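3-hydroxyisobutyrate dehydrogenase (Thermus thermophilus, PDB 2CVZ) probably catalyses the reversible NADP-dependent oxidation of 3-hydroxyisobutyrate to methylmalonate semialdehyde, a step of valine catabolism, as a four-chain assembly. Local coordinates at residues V153-P157 / V158-H162; G230-V233 / K234-I238. One frame throughout, in Å; residues are numbered along the deposited sequence.

Contact 1. Residues V153-P157 / V158-H162; sequences VHVGP and VGAGH
Ala160 and Val155 meet on the inner side of a tight bend that carries the chain from strand 149-156 into helix 160-188. The Val155 methyl CG2 lies 3.9 Å from Ala160 CB. The Val155 first torsion (chi1 -61°) sets CG2 between the backbone N and the carbonyl carbon, and from there the methyl also reaches the helix backbone, 3.5 Å from Ala160 O. Val155 packs on Val199 of a second subunit as well. The Ala160 methyl is enclosed from more than one direction: CB stands 3.8 Å from Gly156 CA, while Pro157 CD is a looser neighbour at 4.3 Å. Gly156, without a side chain, lets the Ala160 methyl come down onto its CA.

The bend is a type II beta turn from Pro157 to Ala160, closed by the hydrogen bond from Ala160 N to Pro157 O at 3.0 Å. The bond is nearly straight, with an N-H...O angle of 160°. Gly159, which takes the positive phi of the turn's third position, is also the N-cap residue. Turn closure and helix start therefore coincide. Asp113 of strand 110-117 grips this start from outside, with OD2 accepting from Gly159 N and OD1 from His162 N.

The outer side is looser. The Pro157 ring is exposed to solvent, and beyond CD its neighbours across the bend are only the adjoining peptide. Val158 directs its side chain away from the strand end and packs instead on Arg98 and Ala101 of helix 94-105. On the strand, His154 NE2 is hydrogen-bonded to Gly134 O and makes a second, weak bond of 3.1 Å to Gly156 O.

Contact 2. Residues G230-V233 / K234-I238; sequences GLLV and KDLGI. With NDP (NADPH dihydro-nicotinamide-adenine-dinucleotide phosphate), chain G.
The cofactor-facing side of helix 229-243 brings Leu231 and Lys234 together, one turn apart, beside the nicotinamide-side ribose of NADPH. Their side chains run side by side in the same direction, with Leu231 CD2 4.0 Å from Lys234 CE. The lysine CG is anti to its backbone N (chi1 170°), and bends at chi2 and chi3 bring CE back along the helix to 3.6 Å from Leu231 O. The last torsion is extended, carrying NZ on to the sugar.

There NZ donates to both ribose hydroxyl oxygens, 3.1 Å to O2D and 3.2 Å to O3D of NADPH. It also forms a salt bridge with Asp235, 2.7 Å from OD1, which it meets on the syn side and 27° out of the carboxylate plane. Ser91 O is a further acceptor, so the ammonium group is fixed from the sugar, the helix and a loop. Leu231 adds an apolar surface, its CD1 3.7 Å from NADPH O5D and close to the ribose carbon C2D.

This stretch is regular alpha-helix: four successive i to i+4 bonds cross from 230-233 to 234-238, among them Asp235 N to Leu231 O at 2.8 Å, with an N-H...O angle of 153°. Lys234 and Asp235 are consecutive on this helix, and the bends in the lysine chain bring NZ round to the carboxylate.

Away from the cofactor, the helix packs on its neighbours. The apolar Leu232 and Leu236 follow one another along it, CG of the first 4.4 Å from CD1 of the second. Both touch Tyr260 of helix 251-267, and Leu236 also reaches Ala170 and Ala173 of helix 160-188, while Val233 lies against Glu261 and Lys264.

In the fold
Contact 1 comes first along the chain, where strand 149-156, outermost within this chain in the mixed sheet, gives way to helix 160-188. Contact 2 follows on helix 229-243, among the helices of the C-terminal half. Their centres are 19 Å apart, and their nearest atoms, about 5 Å apart, do not touch. Helix 160-188 relates them: it starts in contact 1 and, farther along, its Ala166 packs against Ile238 of contact 2. The turn at 157-160 thus joins the sheet-containing cofactor-binding part to the helical part, whose helix 229-243 reaches back to NADPH; residues from both parts bind it.

Contact 1. Residues V153-P157 / V158-H162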
loop_
_atom_site.group_PDB
_atom_site.type_symbol
_atom_site.label_atom_id
_atom_site.label_comp_id
_atom_site.label_asym_id
_atom_site.label_seq_id
_atom_site.Cartn_x
_atom_site.Cartn_y
_atom_site.Cartn_z
ATOM N N VAL C 153 31.669 7.830 8.125
ATOM C CA VAL C 153 31.207 7.129 9.322
ATOM C C VAL C 153 31.380 5.611 9.271
ATOM O O VAL C 153 31.018 4.963 8.286
ATOM C CB VAL C 153 29.709 7.435 9.587
ATOM C CG1 VAL C 153 29.260 6.797 10.895
ATOM C CG2 VAL C 153 29.485 8.933 9.616
ATOM N N HIS C 154 31.942 5.052 10.340
ATOM C CA HIS C 154 32.136 3.609 10.449
ATOM C C HIS C 154 30.851 3.093 11.082
ATOM O O HIS C 154 30.597 3.343 12.264
ATOM C CB HIS C 154 33.320 3.292 11.366
ATOM C CG HIS C 154 33.638 1.831 11.457
ATOM N ND1 HIS C 154 34.474 1.311 12.421
ATOM C CD2 HIS C 154 33.248 0.784 10.692
ATOM C CE1 HIS C 154 34.585 0.006 12.246
ATOM N NE2 HIS C 154 33.851 -0.339 11.204
ATOM N N VAL C 155 30.047 2.370 10.307
ATOM C CA VAL C 155 28.774 1.873 10.812
ATOM C C VAL C 155 28.736 0.432 11.298
ATOM O O VAL C 155 27.709 -0.016 11.804
ATOM C CB VAL C 155 27.661 2.070 9.764
ATOM C CG1 VAL C 155 27.497 3.551 9.474
ATOM C CG2 VAL C 155 27.995 1.311 8.486
ATOM N N GLY C 156 29.839 -0.296 11.154
ATOM C CA GLY C 156 29.858 -1.674 11.613
ATOM C C GLY C 156 30.767 -2.585 10.813
ATOM O O GLY C 156 31.628 -2.109 10.076
ATOM N N PRO C 157 30.610 -3.911 10.950
ATOM C CA PRO C 157 31.429 -4.887 10.224
ATOM C C PRO C 157 31.074 -4.906 8.737
ATOM O O PRO C 157 30.171 -4.190 8.303
ATOM C CB PRO C 157 31.085 -6.201 10.919
ATOM C CG PRO C 157 29.644 -6.002 11.291
ATOM C CD PRO C 157 29.656 -4.593 11.845
ATOM N N VAL C 158 31.786 -5.721 7.965
ATOM C CA VAL C 158 31.533 -5.828 6.530
ATOM C C VAL C 158 30.050 -6.066 6.265
ATOM O O VAL C 158 29.435 -6.940 6.881
ATOM C CB VAL C 158 32.342 -6.984 5.901
ATOM C CG1 VAL C 158 31.935 -7.183 4.440
ATOM C CG2 VAL C 158 33.831 -6.686 5.998
ATOM N N GLY C 159 29.483 -5.282 5.351
ATOM C CA GLY C 159 28.079 -5.423 5.012
ATOM C C GLY C 159 27.197 -4.349 5.620
ATOM O O GLY C 159 26.170 -3.986 5.047
ATOM N N ALA C 160 27.599 -3.832 6.777
ATOM C CA ALA C 160 26.827 -2.800 7.461
ATOM C C ALA C 160 26.759 -1.512 6.650
ATOM O O ALA C 160 25.766 -0.792 6.704
ATOM C CB ALA C 160 27.424 -2.520 8.835
ATOM N N GLY C 161 27.822 -1.221 5.906
ATOM C CA GLY C 161 27.838 -0.017 5.093
ATOM C C GLY C 161 26.809 -0.119 3.983
ATOM O O GLY C 161 26.030 0.807 3.759
ATOM N N HIS C 162 26.805 -1.253 3.288
ATOM C CA HIS C 162 25.858 -1.480 2.203
ATOM C C HIS C 162 24.428 -1.447 2.727
ATOM O O HIS C 162 23.520 -0.971 2.050
ATOM C CB HIS C 162 26.111 -2.836 1.539
ATOM C CG HIS C 162 27.382 -2.902 0.753
ATOM N ND1 HIS C 162 27.766 -1.913 -0.127
ATOM C CD2 HIS C 162 28.342 -3.855 0.690
ATOM C CE1 HIS C 162 28.908 -2.252 -0.698
ATOM N NE2 HIS C 162 29.281 -3.425 -0.220
#

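Contact 2. Residues G230-V233 / K234-I238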
loop_
_atom_site.group_PDB
_atom_site.type_symbol
_atom_site.label_atom_id
_atom_site.label_comp_id
_atom_site.label_asym_id
_atom_site.label_seq_id
_atom_site.Cartn_x
_atom_site.Cartn_y
_atom_site.Cartn_z
ATOM N N GLY C 230 17.126 2.458 -12.835
ATOM C CA GLY C 230 17.363 1.036 -12.660
ATOM C C GLY C 230 18.216 0.737 -11.440
ATOM O O GLY C 230 18.002 -0.259 -10.741
ATOM N N LEU C 231 19.193 1.597 -11.178
ATOM C CA LEU C 231 20.063 1.414 -10.026
ATOM C C LEU C 231 19.304 1.682 -8.726
ATOM O O LEU C 231 19.524 1.003 -7.720
ATOM C CB LEU C 231 21.278 2.341 -10.130
ATOM C CG LEU C 231 22.275 1.990 -11.239
ATOM C CD1 LEU C 231 23.374 3.049 -11.300
ATOM C CD2 LEU C 231 22.874 0.617 -10.969
ATOM N N LEU C 232 18.411 2.666 -8.740
ATOM C CA LEU C 232 17.643 2.968 -7.537
ATOM C C LEU C 232 16.740 1.784 -7.215
ATOM O O LEU C 232 16.552 1.438 -6.055
ATOM C CB LEU C 232 16.799 4.234 -7.713
ATOM C CG LEU C 232 15.939 4.592 -6.490
ATOM C CD1 LEU C 232 16.823 4.698 -5.246
ATOM C CD2 LEU C 232 15.207 5.903 -6.728
ATOM N N VAL C 233 16.177 1.159 -8.244
ATOM C CA VAL C 233 15.321 0.004 -8.008
ATOM C C VAL C 233 16.190 -1.113 -7.428
ATOM O O VAL C 233 15.776 -1.822 -6.511
ATOM C CB VAL C 233 14.640 -0.468 -9.311
ATOM C CG1 VAL C 233 13.897 -1.778 -9.073
ATOM C CG2 VAL C 233 13.661 0.597 -9.790
ATOM N N LYS C 234 17.403 -1.253 -7.953
ATOM C CA LYS C 234 18.324 -2.271 -7.459
ATOM C C LYS C 234 18.594 -2.018 -5.975
ATOM O O LYS C 234 18.615 -2.953 -5.174
ATOM C CB LYS C 234 19.629 -2.237 -8.263
ATOM C CG LYS C 234 20.768 -3.095 -7.699
ATOM C CD LYS C 234 21.663 -2.305 -6.744
ATOM C CE LYS C 234 22.417 -1.193 -7.470
ATOM N NZ LYS C 234 23.302 -0.420 -6.548
ATOM N N ASP C 235 18.789 -0.750 -5.613
ATOM C CA ASP C 235 19.037 -0.387 -4.217
ATOM C C ASP C 235 17.832 -0.738 -3.352
ATOM O O ASP C 235 17.983 -1.268 -2.250
ATOM C CB ASP C 235 19.319 1.112 -4.076
ATOM C CG ASP C 235 20.604 1.530 -4.749
ATOM O OD1 ASP C 235 21.531 0.700 -4.832
ATOM O OD2 ASP C 235 20.693 2.703 -5.174
ATOM N N LEU C 236 16.636 -0.423 -3.843
ATOM C CA LEU C 236 15.421 -0.734 -3.098
ATOM C C LEU C 236 15.345 -2.247 -2.901
ATOM O O LEU C 236 14.863 -2.726 -1.874
ATOM C CB LEU C 236 14.187 -0.219 -3.850
ATOM C CG LEU C 236 14.008 1.308 -3.809
ATOM C CD1 LEU C 236 12.957 1.760 -4.812
ATOM C CD2 LEU C 236 13.619 1.723 -2.402
ATOM N N GLY C 237 15.839 -2.993 -3.886
ATOM C CA GLY C 237 15.839 -4.441 -3.786
ATOM C C GLY C 237 16.718 -4.881 -2.627
ATOM O O GLY C 237 16.376 -5.799 -1.880
ATOM N N ILE C 238 17.858 -4.217 -2.476
ATOM C CA ILE C 238 18.782 -4.532 -1.393
ATOM C C ILE C 238 18.148 -4.128 -0.064
ATOM O O ILE C 238 18.306 -4.817 0.949
ATOM C CB ILE C 238 20.126 -3.782 -1.575
ATOM C CG1 ILE C 238 20.790 -4.228 -2.879
ATOM C CG2 ILE C 238 21.052 -4.061 -0.389
ATOM C CD1 ILE C 238 22.054 -3.457 -3.229
HETATM P PA NDP G . 27.317 4.132 -14.178
HETATM O O1A NDP G . 27.528 5.499 -14.571
HETATM O O2A NDP G . 26.284 3.237 -14.810
HETATM O O5B NDP G . 28.787 3.417 -14.274
HETATM C C5B NDP G . 28.919 2.019 -13.988
HETATM C C4B NDP G . 30.406 1.760 -14.180
HETATM O O4B NDP G . 30.590 0.336 -13.949
HETATM C C3B NDP G . 30.993 2.077 -15.517
HETATM O O3B NDP G . 32.348 2.565 -15.336
HETATM C C2B NDP G . 31.020 0.785 -16.239
HETATM O O2B NDP G . 31.902 0.644 -17.354
HETATM C C1B NDP G . 31.243 -0.165 -15.104
HETATM N N9A NDP G . 30.772 -1.543 -15.413
HETATM C C8A NDP G . 29.455 -1.988 -15.679
HETATM N N7A NDP G . 29.433 -3.287 -15.905
HETATM C C5A NDP G . 30.725 -3.721 -15.794
HETATM C C6A NDP G . 31.357 -4.979 -15.919
HETATM N N6A NDP G . 30.639 -6.066 -16.207
HETATM N N1A NDP G . 32.699 -5.072 -15.741
HETATM C C2A NDP G . 33.423 -3.967 -15.449
HETATM N N3A NDP G . 32.924 -2.734 -15.310
HETATM C C4A NDP G . 31.553 -2.675 -15.496
HETATM O O3 NDP G . 27.089 4.035 -12.624
HETATM P PN NDP G . 27.038 5.045 -11.387
HETATM O O1N NDP G . 25.935 5.976 -11.646
HETATM O O2N NDP G . 28.450 5.540 -11.278
HETATM O O5D NDP G . 26.791 4.021 -10.187
HETATM C C5D NDP G . 27.796 3.035 -9.782
HETATM C C4D NDP G . 27.446 2.601 -8.326
HETATM O O4D NDP G . 27.332 3.785 -7.541
HETATM C C3D NDP G . 26.073 1.926 -8.240
HETATM O O3D NDP G . 26.143 0.845 -7.299
HETATM C C2D NDP G . 25.135 3.032 -7.833
HETATM O O2D NDP G . 23.951 2.478 -7.286
HETATM C C1D NDP G . 26.099 3.773 -6.815
HETATM N N1N NDP G . 25.737 5.196 -6.531
HETATM C C2N NDP G . 25.317 6.015 -7.617
HETATM C C3N NDP G . 24.991 7.395 -7.293
HETATM C C7N NDP G . 24.558 8.314 -8.350
HETATM O O7N NDP G . 23.965 9.389 -8.121
HETATM N N7N NDP G . 24.808 8.027 -9.642
HETATM C C4N NDP G . 25.107 7.825 -5.963
HETATM C C5N NDP G . 25.513 7.015 -4.942
HETATM C C6N NDP G . 25.830 5.702 -5.223
HETATM P P2B NDP G . 31.604 1.196 -18.776
HETATM O O1X NDP G . 32.408 0.309 -19.642
HETATM O O2X NDP G . 32.026 2.622 -18.829
HETATM O O3X NDP G . 30.113 1.064 -19.078
#